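Local coordinates for protein fructose-like phosphotransferase enzyme IIB component 3 (Escherichia coli K12, PDB 4TN5) that probably relays a phosphoryl group from the phosphorylated EIIA component to incoming fructose, through a phosphocysteine, during sugar uptake by the phosphotransferase system, at residues 1-6 and 55-60; 76-81 and 99-104; 7-12 and 64-69; 21-26 and 86-91. One frame throughout, in Å; residues are numbered along the deposited sequence.

Interaction 1 of 4, residues 1-6 and 55-60; sequences MAYLVA and RRADVA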
loop_
_atom_site.group_PDB
_atom_site.type_symbol
_atom_site.label_atom_id
_atom_site.label_comp_id
_atom_site.label_asym_id
_atom_site.label_seq_id
_atom_site.Cartn_x
_atom_site.Cartn_y
_atom_site.Cartn_z
HETATM N N MSE A 1 -21.074 -6.959 -10.470
HETATM C CA MSE A 1 -20.624 -8.323 -10.220
HETATM C C MSE A 1 -19.314 -8.322 -9.439
HETATM O O MSE A 1 -18.786 -9.379 -9.091
HETATM C CB MSE A 1 -20.455 -9.080 -11.538
HETATM C CG MSE A 1 -19.307 -8.580 -12.397
HETATM SE SE MSE A 1 -19.363 -9.277 -14.216
HETATM C CE MSE A 1 -20.537 -7.938 -15.010
ATOM N N ALA A 2 -18.793 -7.129 -9.173
ATOM C CA ALA A 2 -17.598 -6.978 -8.353
ATOM C C ALA A 2 -17.986 -7.013 -6.880
ATOM O O ALA A 2 -19.094 -6.619 -6.516
ATOM C CB ALA A 2 -16.885 -5.679 -8.686
ATOM N N TYR A 3 -17.077 -7.487 -6.034
ATOM C CA TYR A 3 -17.385 -7.645 -4.617
ATOM C C TYR A 3 -16.425 -6.881 -3.708
ATOM O O TYR A 3 -15.213 -7.088 -3.743
ATOM C CB TYR A 3 -17.421 -9.126 -4.236
ATOM C CG TYR A 3 -17.738 -9.366 -2.781
ATOM C CD1 TYR A 3 -18.913 -8.884 -2.218
ATOM C CD2 TYR A 3 -16.866 -10.076 -1.968
ATOM C CE1 TYR A 3 -19.208 -9.101 -0.887
ATOM C CE2 TYR A 3 -17.152 -10.298 -0.637
ATOM C CZ TYR A 3 -18.324 -9.808 -0.100
ATOM O OH TYR A 3 -18.612 -10.028 1.227
ATOM N N LEU A 4 -16.992 -6.007 -2.883
ATOM C CA LEU A 4 -16.222 -5.119 -2.023
ATOM C C LEU A 4 -16.458 -5.440 -0.551
ATOM O O LEU A 4 -17.590 -5.668 -0.137
ATOM C CB LEU A 4 -16.630 -3.669 -2.302
ATOM C CG LEU A 4 -16.061 -2.538 -1.442
ATOM C CD1 LEU A 4 -14.748 -2.026 -2.007
ATOM C CD2 LEU A 4 -17.071 -1.408 -1.319
ATOM N N VAL A 5 -15.390 -5.474 0.239
ATOM C CA VAL A 5 -15.535 -5.531 1.690
ATOM C C VAL A 5 -15.087 -4.200 2.277
ATOM O O VAL A 5 -14.201 -3.542 1.731
ATOM C CB VAL A 5 -14.746 -6.694 2.330
ATOM C CG1 VAL A 5 -15.306 -8.033 1.870
ATOM C CG2 VAL A 5 -13.265 -6.583 2.009
ATOM N N ALA A 6 -15.703 -3.792 3.377
ATOM C CA ALA A 6 -15.425 -2.472 3.925
ATOM C C ALA A 6 -15.405 -2.439 5.444
ATOM O O ALA A 6 -16.091 -3.215 6.110
ATOM C CB ALA A 6 -16.424 -1.467 3.393
ATOM N N ARG A 55 -11.114 -12.842 1.433
ATOM C CA ARG A 55 -10.226 -13.544 0.509
ATOM C C ARG A 55 -10.823 -13.681 -0.897
ATOM O O ARG A 55 -10.108 -13.955 -1.864
ATOM C CB ARG A 55 -9.830 -14.907 1.102
ATOM C CG ARG A 55 -8.974 -14.881 2.364
ATOM C CD ARG A 55 -8.593 -16.288 2.802
ATOM N NE ARG A 55 -7.793 -16.281 4.023
ATOM C CZ ARG A 55 -6.478 -16.082 4.054
ATOM N NH1 ARG A 55 -5.806 -15.879 2.929
ATOM N NH2 ARG A 55 -5.838 -16.084 5.215
ATOM N N ARG A 56 -12.127 -13.466 -1.022
ATOM C CA ARG A 56 -12.765 -13.520 -2.334
ATOM C C ARG A 56 -13.229 -12.139 -2.781
ATOM O O ARG A 56 -13.790 -11.984 -3.867
ATOM C CB ARG A 56 -13.942 -14.490 -2.328
ATOM C CG ARG A 56 -15.159 -13.954 -1.615
ATOM C CD ARG A 56 -16.253 -14.993 -1.539
ATOM N NE ARG A 56 -17.378 -14.507 -0.752
ATOM C CZ ARG A 56 -18.341 -13.731 -1.236
ATOM N NH1 ARG A 56 -18.312 -13.355 -2.507
ATOM N NH2 ARG A 56 -19.330 -13.330 -0.450
ATOM N N ALA A 57 -13.001 -11.140 -1.935
ATOM C CA ALA A 57 -13.298 -9.761 -2.294
ATOM C C ALA A 57 -12.290 -9.287 -3.329
ATOM O O ALA A 57 -11.110 -9.632 -3.261
ATOM C CB ALA A 57 -13.256 -8.870 -1.067
ATOM N N ASP A 58 -12.757 -8.500 -4.290
ATOM C CA ASP A 58 -11.881 -7.992 -5.336
ATOM C C ASP A 58 -11.099 -6.778 -4.849
ATOM O O ASP A 58 -10.026 -6.468 -5.371
ATOM C CB ASP A 58 -12.689 -7.646 -6.586
ATOM C CG ASP A 58 -13.412 -8.848 -7.162
ATOM O OD1 ASP A 58 -12.803 -9.575 -7.976
ATOM O OD2 ASP A 58 -14.588 -9.065 -6.802
ATOM N N VAL A 59 -11.640 -6.101 -3.841
ATOM C CA VAL A 59 -11.004 -4.920 -3.268
ATOM C C VAL A 59 -11.642 -4.584 -1.922
ATOM O O VAL A 59 -12.828 -4.831 -1.709
ATOM C CB VAL A 59 -11.096 -3.708 -4.231
ATOM C CG1 VAL A 59 -12.546 -3.359 -4.517
ATOM C CG2 VAL A 59 -10.339 -2.502 -3.682
ATOM N N ALA A 60 -10.843 -4.046 -1.004
ATOM C CA ALA A 60 -11.353 -3.615 0.290
ATOM C C ALA A 60 -11.373 -2.094 0.380
ATOM O O ALA A 60 -10.570 -1.415 -0.256
ATOM C CB ALA A 60 -10.513 -4.205 1.413
#
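Tyr3 and Asp58 are joined by two hydrogen bonds. Asp58 N donates a hydrogen bond to Tyr3 O at 2.9 Å. In return Tyr3 N donates to Asp58 OD2 at 3.0 Å, reaching that oxygen on its anti side and 22° out of the carboxylate plane. A carboxylate thus takes the place of a backbone acceptor just before strand 59-64 begins. From there the two strands run parallel. Val5 N bonds to Val59 O at 3.3 Å, and the CA atoms of Leu4 and Ala60 make CA-H...O contacts with the carbonyls of Val59 and Val5.

The guanidinium of Arg56 lies flat on one face of the Tyr3 ring, with the planes 4° apart. It is an off-centre cation-pi stack, with Arg56 CZ 4.2 Å from the centroid of the Tyr3 ring. Arg56 NH1 lies over the Tyr3 CD2 side of the ring and Arg56 NH2 nearer Tyr3 CE2 and CZ. The Arg56 chain is extended from CG to NE, which carries the group out to the ring.

On the sheet face of Val5 and Ala60, Val5 CG1 meets Ala57 CB and Val5 CG2 meets Ala60 CB, each at 3.7 Å. On the face of Leu4 and Val59, Leu4 CD1 packs on Val59 CG1 at 3.6 Å; helix 92-103 covers this face through Val98.

Further out, Asp53 forms a salt bridge with Arg56 NH2, and Ser36 hydrogen-bonds Tyr3 OH. Both partners of the stack are therefore held from outside, which probably steadies the cation over the ring and limits its rotation.

Interaction 2 of 4, residues 76-81 and 99-104; sequences HCRYVQ and RKVLSA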
loop_
_atom_site.group_PDB
_atom_site.type_symbol
_atom_site.label_atom_id
_atom_site.label_comp_id
_atom_site.label_asym_id
_atom_site.label_seq_id
_atom_site.Cartn_x
_atom_site.Cartn_y
_atom_site.Cartn_z
ATOM N N HIS A 76 -2.972 -8.592 2.256
ATOM C CA HIS A 76 -2.895 -9.214 0.936
ATOM C C HIS A 76 -4.098 -8.883 0.060
ATOM O O HIS A 76 -4.468 -9.659 -0.822
ATOM C CB HIS A 76 -2.736 -10.730 1.055
ATOM C CG HIS A 76 -1.447 -11.152 1.687
ATOM N ND1 HIS A 76 -0.222 -10.901 1.110
ATOM C CD2 HIS A 76 -1.194 -11.816 2.839
ATOM C CE1 HIS A 76 0.733 -11.386 1.885
ATOM N NE2 HIS A 76 0.169 -11.947 2.939
ATOM N N CYS A 77 -4.701 -7.725 0.301
ATOM C CA CYS A 77 -5.841 -7.291 -0.491
ATOM C C CYS A 77 -5.518 -6.018 -1.257
ATOM O O CYS A 77 -4.728 -5.192 -0.803
ATOM C CB CYS A 77 -7.056 -7.040 0.408
ATOM S SG CYS A 77 -7.428 -8.371 1.570
ATOM N N ARG A 78 -6.121 -5.873 -2.429
ATOM C CA ARG A 78 -6.178 -4.579 -3.078
ATOM C C ARG A 78 -7.086 -3.746 -2.197
ATOM O O ARG A 78 -8.193 -4.178 -1.882
ATOM C CB ARG A 78 -6.826 -4.702 -4.452
ATOM C CG ARG A 78 -6.091 -5.564 -5.450
ATOM C CD ARG A 78 -6.950 -5.743 -6.688
ATOM N NE ARG A 78 -6.198 -6.283 -7.813
ATOM C CZ ARG A 78 -5.603 -5.534 -8.733
ATOM N NH1 ARG A 78 -5.666 -4.211 -8.655
ATOM N NH2 ARG A 78 -4.936 -6.103 -9.725
ATOM N N TYR A 79 -6.638 -2.569 -1.776
ATOM C CA TYR A 79 -7.525 -1.716 -0.993
ATOM C C TYR A 79 -7.270 -0.216 -1.087
ATOM O O TYR A 79 -6.177 0.232 -1.432
ATOM C CB TYR A 79 -7.605 -2.172 0.476
ATOM C CG TYR A 79 -6.379 -1.913 1.327
ATOM C CD1 TYR A 79 -6.145 -0.661 1.882
ATOM C CD2 TYR A 79 -5.482 -2.934 1.613
ATOM C CE1 TYR A 79 -5.036 -0.425 2.673
ATOM C CE2 TYR A 79 -4.372 -2.707 2.406
ATOM C CZ TYR A 79 -4.154 -1.450 2.933
ATOM O OH TYR A 79 -3.050 -1.221 3.721
ATOM N N VAL A 80 -8.316 0.543 -0.783
ATOM C CA VAL A 80 -8.237 1.987 -0.664
ATOM C C VAL A 80 -8.524 2.353 0.784
ATOM O O VAL A 80 -9.488 1.864 1.372
ATOM C CB VAL A 80 -9.276 2.682 -1.562
ATOM C CG1 VAL A 80 -9.207 4.192 -1.390
ATOM C CG2 VAL A 80 -9.061 2.297 -3.013
ATOM N N GLN A 81 -7.681 3.198 1.365
ATOM C CA GLN A 81 -7.894 3.643 2.735
ATOM C C GLN A 81 -8.039 5.158 2.809
ATOM O O GLN A 81 -7.293 5.896 2.167
ATOM C CB GLN A 81 -6.758 3.173 3.647
ATOM C CG GLN A 81 -6.904 3.632 5.091
ATOM C CD GLN A 81 -5.937 2.941 6.029
ATOM O OE1 GLN A 81 -5.422 1.864 5.726
ATOM N NE2 GLN A 81 -5.685 3.556 7.179
ATOM N N ARG A 99 -12.129 1.926 -8.003
ATOM C CA ARG A 99 -12.316 1.280 -9.297
ATOM C C ARG A 99 -11.000 1.218 -10.071
ATOM O O ARG A 99 -10.812 0.349 -10.920
ATOM C CB ARG A 99 -13.420 1.978 -10.094
ATOM C CG ARG A 99 -14.197 1.047 -11.017
ATOM C CD ARG A 99 -15.430 1.730 -11.601
ATOM N NE ARG A 99 -16.325 0.786 -12.270
ATOM C CZ ARG A 99 -16.108 0.281 -13.480
ATOM N NH1 ARG A 99 -15.020 0.623 -14.155
ATOM N NH2 ARG A 99 -16.976 -0.569 -14.015
ATOM N N LYS A 100 -10.085 2.133 -9.764
ATOM C CA LYS A 100 -8.718 2.040 -10.274
ATOM C C LYS A 100 -7.996 0.846 -9.659
ATOM O O LYS A 100 -7.494 -0.021 -10.373
ATOM C CB LYS A 100 -7.923 3.320 -9.994
ATOM C CG LYS A 100 -8.448 4.573 -10.681
ATOM C CD LYS A 100 -7.621 5.792 -10.298
ATOM C CE LYS A 100 -6.979 6.448 -11.514
ATOM N NZ LYS A 100 -7.446 7.852 -11.696
ATOM N N VAL A 101 -7.958 0.811 -8.329
ATOM C CA VAL A 101 -7.346 -0.285 -7.585
ATOM C C VAL A 101 -7.934 -1.626 -8.022
ATOM O O VAL A 101 -7.237 -2.638 -8.082
ATOM C CB VAL A 101 -7.536 -0.090 -6.064
ATOM C CG1 VAL A 101 -7.037 -1.296 -5.295
ATOM C CG2 VAL A 101 -6.818 1.170 -5.603
ATOM N N LEU A 102 -9.222 -1.612 -8.346
ATOM C CA LEU A 102 -9.893 -2.768 -8.923
ATOM C C LEU A 102 -9.345 -3.051 -10.320
ATOM O O LEU A 102 -9.057 -4.195 -10.668
ATOM C CB LEU A 102 -11.398 -2.503 -8.991
ATOM C CG LEU A 102 -12.340 -3.599 -9.489
ATOM C CD1 LEU A 102 -12.120 -4.885 -8.722
ATOM C CD2 LEU A 102 -13.782 -3.135 -9.356
ATOM N N SER A 103 -9.192 -1.991 -11.110
ATOM C CA SER A 103 -8.738 -2.104 -12.494
ATOM C C SER A 103 -7.249 -2.422 -12.617
ATOM O O SER A 103 -6.873 -3.384 -13.289
ATOM C CB SER A 103 -9.052 -0.816 -13.261
ATOM O OG SER A 103 -8.334 -0.756 -14.480
ATOM N N ALA A 104 -6.417 -1.605 -11.973
ATOM C CA ALA A 104 -4.957 -1.712 -12.058
ATOM C C ALA A 104 -4.456 -3.148 -11.884
ATOM O O ALA A 104 -4.920 -3.866 -11.002
ATOM C CB ALA A 104 -4.299 -0.767 -11.056
#
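Strands 79-82 and 108-111 are parallel neighbours in the mixed sheet, joined by a beta-alpha-beta connection through helices 84-89 and 92-103. In this contact helix 92-103 packs back on strand 79-82. Val101 is the residue that points from the helix to the strand. Its CG2 meets Val80 CG2 at 3.6 Å, and the two side chains cross at a slant. Its other methyl, CG1, stands 3.5 Å from Arg78 CB and 3.8 Å from Tyr79 N. With CG1 anti to the backbone N of Val101 (chi1 174°), the two branches are split between Arg78 and Val80.

The Arg78 chain is extended from CG to NE and runs on past Val101 to the end of the helix. Its guanidinium is directed at the carbonyl of Ala104, the residue where the helical backbone ends. The modelled distances around the guanidinium are too short to be sound, so details of its bonding are doubtful.

Strand 79-82 has strand 59-64 on one side, bonded through Ala60 and Leu62, and strand 108-111 on the other, bonded through Leu110. Val101 also touches Thr108 and Leu110, so the last turn of helix 92-103 covers both strands.

Interaction 3 of 4, residues 7-12 and 64-69; sequences VTACVS and TDIELA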
loop_
_atom_site.group_PDB
_atom_site.type_symbol
_atom_site.label_atom_id
_atom_site.label_comp_id
_atom_site.label_asym_id
_atom_site.label_seq_id
_atom_site.Cartn_x
_atom_site.Cartn_y
_atom_site.Cartn_z
ATOM N N VAL A 7 -14.605 -1.528 5.983
ATOM C CA VAL A 7 -14.576 -1.281 7.414
ATOM C C VAL A 7 -14.646 0.216 7.680
ATOM O O VAL A 7 -13.798 0.980 7.218
ATOM C CB VAL A 7 -13.307 -1.847 8.076
ATOM C CG1 VAL A 7 -13.283 -1.488 9.551
ATOM C CG2 VAL A 7 -13.233 -3.355 7.893
ATOM N N THR A 8 -15.673 0.632 8.410
ATOM C CA THR A 8 -15.798 2.021 8.822
ATOM C C THR A 8 -15.504 2.120 10.312
ATOM O O THR A 8 -16.020 1.333 11.106
ATOM C CB THR A 8 -17.202 2.577 8.526
ATOM O OG1 THR A 8 -18.184 1.796 9.216
ATOM C CG2 THR A 8 -17.486 2.524 7.034
ATOM N N ALA A 9 -14.667 3.077 10.697
ATOM C CA ALA A 9 -14.260 3.180 12.092
ATOM C C ALA A 9 -14.209 4.611 12.610
ATOM O O ALA A 9 -13.702 5.515 11.945
ATOM C CB ALA A 9 -12.922 2.495 12.304
ATOM N N CYS A 10 -14.734 4.801 13.814
ATOM C CA CYS A 10 -14.690 6.089 14.489
ATOM C C CYS A 10 -14.700 5.906 15.998
ATOM O O CYS A 10 -15.520 5.154 16.521
ATOM C CB CYS A 10 -15.890 6.944 14.097
ATOM S SG CYS A 10 -16.050 8.410 15.136
ATOM N N VAL A 11 -13.800 6.589 16.701
ATOM C CA VAL A 11 -13.817 6.551 18.160
ATOM C C VAL A 11 -15.058 7.214 18.735
ATOM O O VAL A 11 -15.628 6.731 19.711
ATOM C CB VAL A 11 -12.572 7.215 18.808
ATOM C CG1 VAL A 11 -11.339 6.376 18.584
ATOM C CG2 VAL A 11 -12.369 8.647 18.287
ATOM N N SER A 12 -15.480 8.324 18.136
ATOM C CA SER A 12 -16.535 9.117 18.747
ATOM C C SER A 12 -17.908 8.540 18.448
ATOM O O SER A 12 -18.705 9.111 17.700
ATOM C CB SER A 12 -16.449 10.602 18.367
ATOM O OG SER A 12 -17.195 10.864 17.203
ATOM N N THR A 64 -11.474 4.948 7.786
ATOM C CA THR A 64 -11.127 5.045 9.197
ATOM C C THR A 64 -10.187 6.194 9.539
ATOM O O THR A 64 -9.289 6.539 8.770
ATOM C CB THR A 64 -10.502 3.731 9.707
ATOM O OG1 THR A 64 -10.120 3.880 11.080
ATOM C CG2 THR A 64 -9.278 3.362 8.879
ATOM N N ASP A 65 -10.411 6.782 10.708
ATOM C CA ASP A 65 -9.487 7.749 11.274
ATOM C C ASP A 65 -8.496 6.975 12.126
ATOM O O ASP A 65 -7.306 7.286 12.166
ATOM C CB ASP A 65 -10.238 8.739 12.166
ATOM C CG ASP A 65 -11.421 9.378 11.468
ATOM O OD1 ASP A 65 -11.320 9.660 10.257
ATOM O OD2 ASP A 65 -12.456 9.593 12.134
ATOM N N ILE A 66 -9.006 5.944 12.793
ATOM C CA ILE A 66 -8.270 5.242 13.835
ATOM C C ILE A 66 -7.526 4.004 13.349
ATOM O O ILE A 66 -7.445 3.733 12.151
ATOM C CB ILE A 66 -9.215 4.819 14.967
ATOM C CG1 ILE A 66 -10.167 3.722 14.483
ATOM C CG2 ILE A 66 -9.998 6.016 15.451
ATOM C CD1 ILE A 66 -11.033 3.136 15.572
ATOM N N GLU A 67 -6.986 3.260 14.308
ATOM C CA GLU A 67 -6.264 2.028 14.037
ATOM C C GLU A 67 -7.246 0.865 14.057
ATOM O O GLU A 67 -7.845 0.569 15.090
ATOM C CB GLU A 67 -5.192 1.820 15.105
ATOM C CG GLU A 67 -4.247 3.001 15.264
ATOM C CD GLU A 67 -3.085 2.698 16.186
ATOM O OE1 GLU A 67 -2.563 1.566 16.131
ATOM O OE2 GLU A 67 -2.694 3.593 16.967
ATOM N N LEU A 68 -7.418 0.214 12.911
ATOM C CA LEU A 68 -8.361 -0.892 12.796
ATOM C C LEU A 68 -7.903 -2.126 13.560
ATOM O O LEU A 68 -6.741 -2.522 13.479
ATOM C CB LEU A 68 -8.574 -1.278 11.331
ATOM C CG LEU A 68 -9.139 -0.232 10.373
ATOM C CD1 LEU A 68 -9.333 -0.840 8.993
ATOM C CD2 LEU A 68 -10.444 0.314 10.912
ATOM N N ALA A 69 -8.826 -2.731 14.298
ATOM C CA ALA A 69 -8.596 -4.061 14.830
ATOM C C ALA A 69 -8.620 -5.001 13.637
ATOM O O ALA A 69 -9.494 -4.896 12.776
ATOM C CB ALA A 69 -9.677 -4.434 15.823
#
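The hydroxyl of Thr64 lies against Ala9 and also turns back into its own loop. Thr64 OG1 is 3.4 Å from Ala9 CB and donates to Ile66 O at 2.9 Å. The donor stands above the carbonyl plane, so the bond is not aimed at a lone pair. Placing OG1 anti to the backbone N of Thr64 (chi1 177°) brings the hydroxyl to that carbonyl and helps fold the loop as it leaves strand 59-64.

Ala9 and Thr64 form a parallel bridge, and Thr64, Ile66 and Leu68 all meet the small Ala9 side chain. Ala9 CB is 3.7 Å from Ile66 CG1 and 3.6 Å from Leu68 CD2. The same Leu68 methyl also touches Val7 CG1 at 3.6 Å, so it spans the two strand residues. Beyond the strand, Val11 CG1 and Ile66 CG2 are pressed to 3.4 Å, tighter than usual for two carbons.

Cys10, the inferred phosphocysteine site, directly follows Ala9, and its side chain points away from segment 64-69. The apolar contacts therefore line the backbone on both sides of the cysteine in sequence.

Asp65 OD1 accepts from Ile84 N, tying the loop to the start of helix 84-89. Cys10 touches Ile84 as well as His16 and Thr17. On the other flank of strand 3-9, Thr8 pairs with strand 34-41, which Leu68 also reaches at Gln40.

Interaction 4 of 4, residues 21-26 and 86-91; sequences AERLEK and AFLREP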
loop_
_atom_site.group_PDB
_atom_site.type_symbol
_atom_site.label_atom_id
_atom_site.label_comp_id
_atom_site.label_asym_id
_atom_site.label_seq_id
_atom_site.Cartn_x
_atom_site.Cartn_y
_atom_site.Cartn_z
ATOM N N ALA A 21 -21.142 3.893 6.578
ATOM C CA ALA A 21 -21.583 2.597 6.082
ATOM C C ALA A 21 -22.834 2.770 5.232
ATOM O O ALA A 21 -23.001 2.101 4.212
ATOM C CB ALA A 21 -21.858 1.655 7.242
ATOM N N GLU A 22 -23.706 3.677 5.662
ATOM C CA GLU A 22 -24.939 3.976 4.945
ATOM C C GLU A 22 -24.668 4.450 3.525
ATOM O O GLU A 22 -25.179 3.877 2.563
ATOM C CB GLU A 22 -25.744 5.041 5.695
ATOM C CG GLU A 22 -27.061 5.434 5.037
ATOM C CD GLU A 22 -28.088 4.318 5.029
ATOM O OE1 GLU A 22 -27.892 3.308 5.738
ATOM O OE2 GLU A 22 -29.103 4.457 4.317
ATOM N N ARG A 23 -23.862 5.501 3.405
ATOM C CA ARG A 23 -23.562 6.087 2.106
ATOM C C ARG A 23 -22.906 5.068 1.182
ATOM O O ARG A 23 -23.205 5.024 -0.004
ATOM C CB ARG A 23 -22.674 7.326 2.257
ATOM C CG ARG A 23 -22.449 8.081 0.954
ATOM C CD ARG A 23 -22.855 9.545 1.072
ATOM N NE ARG A 23 -21.853 10.359 1.757
ATOM C CZ ARG A 23 -22.138 11.391 2.547
ATOM N NH1 ARG A 23 -23.394 11.735 2.772
ATOM N NH2 ARG A 23 -21.166 12.079 3.120
ATOM N N LEU A 24 -22.034 4.234 1.738
ATOM C CA LEU A 24 -21.311 3.252 0.937
ATOM C C LEU A 24 -22.221 2.143 0.412
ATOM O O LEU A 24 -22.093 1.720 -0.736
ATOM C CB LEU A 24 -20.160 2.648 1.738
ATOM C CG LEU A 24 -19.264 1.699 0.946
ATOM C CD1 LEU A 24 -18.641 2.431 -0.228
ATOM C CD2 LEU A 24 -18.192 1.129 1.846
ATOM N N GLU A 25 -23.134 1.677 1.260
ATOM C CA GLU A 25 -24.081 0.635 0.876
ATOM C C GLU A 25 -24.892 1.059 -0.345
ATOM O O GLU A 25 -25.182 0.248 -1.222
ATOM C CB GLU A 25 -25.015 0.303 2.042
ATOM C CG GLU A 25 -25.765 -1.013 1.892
ATOM C CD GLU A 25 -25.613 -1.910 3.105
ATOM O OE1 GLU A 25 -24.962 -1.482 4.081
ATOM O OE2 GLU A 25 -26.134 -3.045 3.080
ATOM N N LYS A 26 -25.238 2.341 -0.408
ATOM C CA LYS A 26 -26.010 2.857 -1.534
ATOM C C LYS A 26 -25.133 3.413 -2.659
ATOM O O LYS A 26 -25.605 3.612 -3.771
ATOM C CB LYS A 26 -27.074 3.859 -1.070
ATOM C CG LYS A 26 -26.813 5.311 -1.430
ATOM C CD LYS A 26 -27.702 6.218 -0.600
ATOM C CE LYS A 26 -27.144 7.622 -0.517
ATOM N NZ LYS A 26 -28.121 8.547 0.127
ATOM N N ALA A 86 -13.291 12.418 5.337
ATOM C CA ALA A 86 -12.920 12.499 3.921
ATOM C C ALA A 86 -13.892 11.770 2.987
ATOM O O ALA A 86 -14.253 12.284 1.925
ATOM C CB ALA A 86 -11.516 11.985 3.709
ATOM N N PHE A 87 -14.300 10.567 3.375
ATOM C CA PHE A 87 -15.286 9.814 2.608
ATOM C C PHE A 87 -16.608 10.560 2.620
ATOM O O PHE A 87 -17.347 10.567 1.632
ATOM C CB PHE A 87 -15.473 8.419 3.201
ATOM C CG PHE A 87 -16.571 7.629 2.553
ATOM C CD1 PHE A 87 -16.360 6.993 1.343
ATOM C CD2 PHE A 87 -17.814 7.520 3.156
ATOM C CE1 PHE A 87 -17.366 6.265 0.744
ATOM C CE2 PHE A 87 -18.824 6.793 2.559
ATOM C CZ PHE A 87 -18.599 6.165 1.353
ATOM N N LEU A 88 -16.897 11.194 3.749
ATOM C CA LEU A 88 -18.132 11.948 3.881
ATOM C C LEU A 88 -18.195 13.193 2.994
ATOM O O LEU A 88 -19.183 13.385 2.277
ATOM C CB LEU A 88 -18.433 12.300 5.341
ATOM C CG LEU A 88 -18.838 11.138 6.249
ATOM C CD1 LEU A 88 -19.350 11.669 7.582
ATOM C CD2 LEU A 88 -19.888 10.269 5.575
ATOM N N ARG A 89 -17.148 14.024 3.015
ATOM C CA ARG A 89 -17.235 15.325 2.343
ATOM C C ARG A 89 -17.439 15.069 0.865
ATOM O O ARG A 89 -18.334 15.639 0.253
ATOM C CB ARG A 89 -16.047 16.239 2.628
ATOM C CG ARG A 89 -14.801 16.078 1.791
ATOM C CD ARG A 89 -13.811 17.031 2.406
ATOM N NE ARG A 89 -13.433 16.589 3.759
ATOM C CZ ARG A 89 -12.420 15.760 4.000
ATOM N NH1 ARG A 89 -11.693 15.312 2.995
ATOM N NH2 ARG A 89 -12.102 15.398 5.227
ATOM N N GLU A 90 -16.607 14.212 0.287
ATOM C CA GLU A 90 -16.780 13.852 -1.111
ATOM C C GLU A 90 -16.449 12.400 -1.437
ATOM O O GLU A 90 -15.277 12.019 -1.542
ATOM C CB GLU A 90 -15.930 14.796 -1.964
ATOM C CG GLU A 90 -16.209 14.645 -3.455
ATOM C CD GLU A 90 -15.446 15.639 -4.302
ATOM O OE1 GLU A 90 -14.201 15.629 -4.257
ATOM O OE2 GLU A 90 -16.098 16.436 -5.012
ATOM N N PRO A 91 -17.496 11.587 -1.620
ATOM C CA PRO A 91 -17.341 10.141 -1.792
ATOM C C PRO A 91 -17.006 9.634 -3.206
ATOM O O PRO A 91 -16.504 8.518 -3.305
ATOM C CB PRO A 91 -18.702 9.591 -1.328
ATOM C CG PRO A 91 -19.622 10.809 -1.147
ATOM C CD PRO A 91 -18.903 12.001 -1.701
#
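Arg23 CB sits 3.9 Å from Phe87 CE2, and Arg23 CG is only slightly farther from the same ring atom. The chain leaves with CG anti to the backbone N (chi1 -173°) and then bends at chi2 and chi3. That bend turns it along the end of helix 84-89. CD passes Pro91, and Arg23 NE comes to 3.7 Å from Pro91 CG; the two side chains cross at about a right angle. The tip reaches Leu88. There Arg23 NH2 lies 3.3 Å from Leu88 CD2 and 2.5 Å from Leu88 O. Leu88 CA meets the guanidinium at its edge.

Here two helices, 18-30 and 84-89, pack side by side on one face of the central sheet of this alpha/beta domain. Leu24 and Phe87 make the deeper part of their interface. Leu24 CB approaches Phe87 CZ at 3.9 Å, and Leu24 CD1 lies near the same end of the ring. These two side chains also cross at about a right angle. Both touch Ile63 of strand 59-64 beneath, and Leu24 reaches Leu61 as well. Leu27, one turn on from Arg23, packs against Phe87 and Pro91.

In the fold
Interactions 1 and 3 pair strand 3-9 with strand 59-64 and the residues flanking it, at opposite ends; their centres are about 19 Å apart. Interaction 1 combines backbone bonds with a charged stack toward the surface, where Arg56 is exposed. Interaction 3 is mostly apolar and lies at the end with the inferred phosphocysteine. Interactions 2 and 4 instead involve helices. Interaction 2 sets a helix on the next strand, and Ala60 probably hydrogen-bonds to Arg78 and Val80, linking it to interaction 1. Interaction 4 joins two helices over the sheet, where Leu24 packs on Ala6 and Leu4. All four are partly buried: mostly small and branched apolar residues, with Phe87, fill the buried parts, while arginines serve interactions 1, 2 and 4 farther out.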